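Putative fluoride ion transporter CrcB (Bordetella pertussis, PDB 5NKQ) forms a dual-topology, double-barrelled channel that lets fluoride, but not chloride, cross the bacterial inner membrane and so keeps fluoride in the cell low. Local coordinates at residues 20-25 against 77-82. Sequence-based numbering, arbitrary orientation.
Sequences AWLRWV and GGLTTF. With NA (sodium ion), chain I.
The guanidinium of Arg23 lies with CB of Thr81 over one face; at its edge are the carbonyl oxygen of Gly78, almost exactly in plane, and, near the plane, O of Leu79. Two nitrogens share the Gly78 oxygen side-on: NE of Arg23 donates to O of Gly78 at 3.0 Å, with 149° at the hydrogen, and NH2 approaches within the plane of the carbonyl. Where helix 65-79 ends, a last-turn carbonyl can lack its usual helical partner, and a long, cationic side chain is well suited to meet it. Arginine reaches it because its chain, extended through chi2, bends at chi3 (46°) and carries NE and NH2 to O of Gly78. On the way CD of Arg23 passes 3.1 Å from O of Leu79 and 3.6 Å from CG2 of Thr81, the side chains of Arg23 and Thr81 crossing at about a right angle.

Small residues let the backbones close in. CA of Ala20 stands 3.4 Å from O of Gly78 in a CA-H...O contact. Gly78 has no side chain to hold the two backbones apart, and its CA lies 4.6 Å from CA of Ala20. Flanking this polar centre, CD2 of Leu22 meets CD1 of Leu79 at 3.8 Å, an apolar pairing suited to a membrane helix.

Past Leu79 the chain leaves helical geometry, and the break turns O of Thr80 to the sodium ion, 2.2 Å away, with O of Gly77 also bound. Gly77 and Thr80 of the second subunit complete this structural site. The contact thus joins transmembrane helix 6-30 to the broken transmembrane segment 65-94 at the dimer centre, while helix 37-59 packs against the break, its Asn43, a fluoride-binding residue, accepting a hydrogen bond from Thr81 N.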
loop_
_atom_site.group_PDB
_atom_site.type_symbol
_atom_site.label_atom_id
_atom_site.label_comp_id
_atom_site.label_asym_id
_atom_site.label_seq_id
_atom_site.Cartn_x
_atom_site.Cartn_y
_atom_site.Cartn_z
ATOM N N ALA A 20 2.314 6.768 10.167
ATOM C CA ALA A 20 1.213 7.532 9.590
ATOM C C ALA A 20 1.430 9.031 9.747
ATOM O O ALA A 20 1.026 9.808 8.875
ATOM C CB ALA A 20 -0.108 7.116 10.230
ATOM N N TRP A 21 2.055 9.454 10.849
ATOM C CA TRP A 21 2.390 10.865 11.010
ATOM C C TRP A 21 3.387 11.314 9.949
ATOM O O TRP A 21 3.276 12.421 9.410
ATOM C CB TRP A 21 2.953 11.117 12.410
ATOM C CG TRP A 21 1.920 11.112 13.496
ATOM C CD1 TRP A 21 0.565 11.072 13.342
ATOM C CD2 TRP A 21 2.162 11.152 14.908
ATOM N NE1 TRP A 21 -0.052 11.084 14.570
ATOM C CE2 TRP A 21 0.906 11.133 15.548
ATOM C CE3 TRP A 21 3.319 11.201 15.693
ATOM C CZ2 TRP A 21 0.775 11.163 16.936
ATOM C CZ3 TRP A 21 3.186 11.230 17.072
ATOM C CH2 TRP A 21 1.923 11.210 17.677
ATOM N N LEU A 22 4.368 10.464 9.636
ATOM C CA LEU A 22 5.364 10.820 8.631
ATOM C C LEU A 22 4.746 10.895 7.240
ATOM O O LEU A 22 5.034 11.825 6.478
ATOM C CB LEU A 22 6.515 9.815 8.656
ATOM C CG LEU A 22 7.618 10.034 7.620
ATOM C CD1 LEU A 22 8.185 11.442 7.731
ATOM C CD2 LEU A 22 8.716 8.994 7.782
ATOM N N ARG A 23 3.898 9.925 6.889
ATOM C CA ARG A 23 3.222 9.970 5.596
ATOM C C ARG A 23 2.322 11.195 5.490
ATOM O O ARG A 23 2.247 11.832 4.433
ATOM C CB ARG A 23 2.417 8.689 5.381
ATOM C CG ARG A 23 1.389 8.779 4.264
ATOM C CD ARG A 23 0.763 7.426 3.973
ATOM N NE ARG A 23 0.360 6.731 5.192
ATOM C CZ ARG A 23 -0.834 6.849 5.763
ATOM N NH1 ARG A 23 -1.751 7.642 5.224
ATOM N NH2 ARG A 23 -1.112 6.178 6.871
ATOM N N TRP A 24 1.639 11.545 6.583
ATOM C CA TRP A 24 0.773 12.719 6.576
ATOM C C TRP A 24 1.575 13.996 6.350
ATOM O O TRP A 24 1.168 14.861 5.566
ATOM C CB TRP A 24 -0.007 12.789 7.890
ATOM C CG TRP A 24 -0.872 14.001 8.032
ATOM C CD1 TRP A 24 -1.823 14.439 7.156
ATOM C CD2 TRP A 24 -0.885 14.920 9.130
ATOM N NE1 TRP A 24 -2.419 15.580 7.636
ATOM C CE2 TRP A 24 -1.862 15.895 8.848
ATOM C CE3 TRP A 24 -0.164 15.014 10.325
ATOM C CZ2 TRP A 24 -2.134 16.952 9.713
ATOM C CZ3 TRP A 24 -0.435 16.064 11.183
ATOM C CH2 TRP A 24 -1.411 17.019 10.873
ATOM N N VAL A 25 2.722 14.125 7.018
ATOM C CA VAL A 25 3.555 15.311 6.839
ATOM C C VAL A 25 4.144 15.345 5.434
ATOM O O VAL A 25 4.170 16.397 4.782
ATOM C CB VAL A 25 4.652 15.360 7.918
ATOM C CG1 VAL A 25 5.665 16.448 7.600
ATOM C CG2 VAL A 25 4.036 15.593 9.289
ATOM N N GLY A 77 4.341 -0.154 7.917
ATOM C CA GLY A 77 2.948 -0.379 7.581
ATOM C C GLY A 77 2.084 0.857 7.713
ATOM O O GLY A 77 1.008 0.917 7.110
ATOM N N GLY A 78 2.526 1.840 8.490
ATOM C CA GLY A 78 1.810 3.094 8.597
ATOM C C GLY A 78 2.355 4.138 7.647
ATOM O O GLY A 78 1.650 5.078 7.270
ATOM N N LEU A 79 3.619 3.973 7.245
ATOM C CA LEU A 79 4.240 4.924 6.330
ATOM C C LEU A 79 3.737 4.731 4.904
ATOM O O LEU A 79 3.353 5.698 4.236
ATOM C CB LEU A 79 5.761 4.786 6.387
ATOM C CG LEU A 79 6.539 5.605 5.358
ATOM C CD1 LEU A 79 6.261 7.096 5.523
ATOM C CD2 LEU A 79 8.025 5.311 5.467
ATOM N N THR A 80 3.742 3.495 4.416
ATOM C CA THR A 80 3.261 3.226 3.071
ATOM C C THR A 80 1.739 3.119 3.065
ATOM O O THR A 80 1.091 3.021 4.109
ATOM C CB THR A 80 3.885 1.945 2.518
ATOM O OG1 THR A 80 3.470 0.825 3.310
ATOM C CG2 THR A 80 5.399 2.049 2.545
ATOM N N THR A 81 1.164 3.146 1.866
ATOM C CA THR A 81 -0.284 3.076 1.739
ATOM C C THR A 81 -0.646 2.558 0.356
ATOM O O THR A 81 -0.069 2.984 -0.648
ATOM C CB THR A 81 -0.935 4.446 1.982
ATOM O OG1 THR A 81 -2.335 4.370 1.687
ATOM C CG2 THR A 81 -0.287 5.517 1.116
ATOM N N PHE A 82 -1.593 1.625 0.318
ATOM C CA PHE A 82 -2.162 1.143 -0.932
ATOM C C PHE A 82 -3.510 1.775 -1.244
ATOM O O PHE A 82 -3.819 2.004 -2.418
ATOM C CB PHE A 82 -2.320 -0.382 -0.890
ATOM C CG PHE A 82 -1.982 -1.065 -2.182
ATOM C CD1 PHE A 82 -2.792 -0.915 -3.294
ATOM C CD2 PHE A 82 -0.858 -1.868 -2.281
ATOM C CE1 PHE A 82 -2.483 -1.545 -4.484
ATOM C CE2 PHE A 82 -0.544 -2.503 -3.468
ATOM C CZ PHE A 82 -1.358 -2.341 -4.571
HETATM NA NA NA I . -0.176 1.547 5.251
#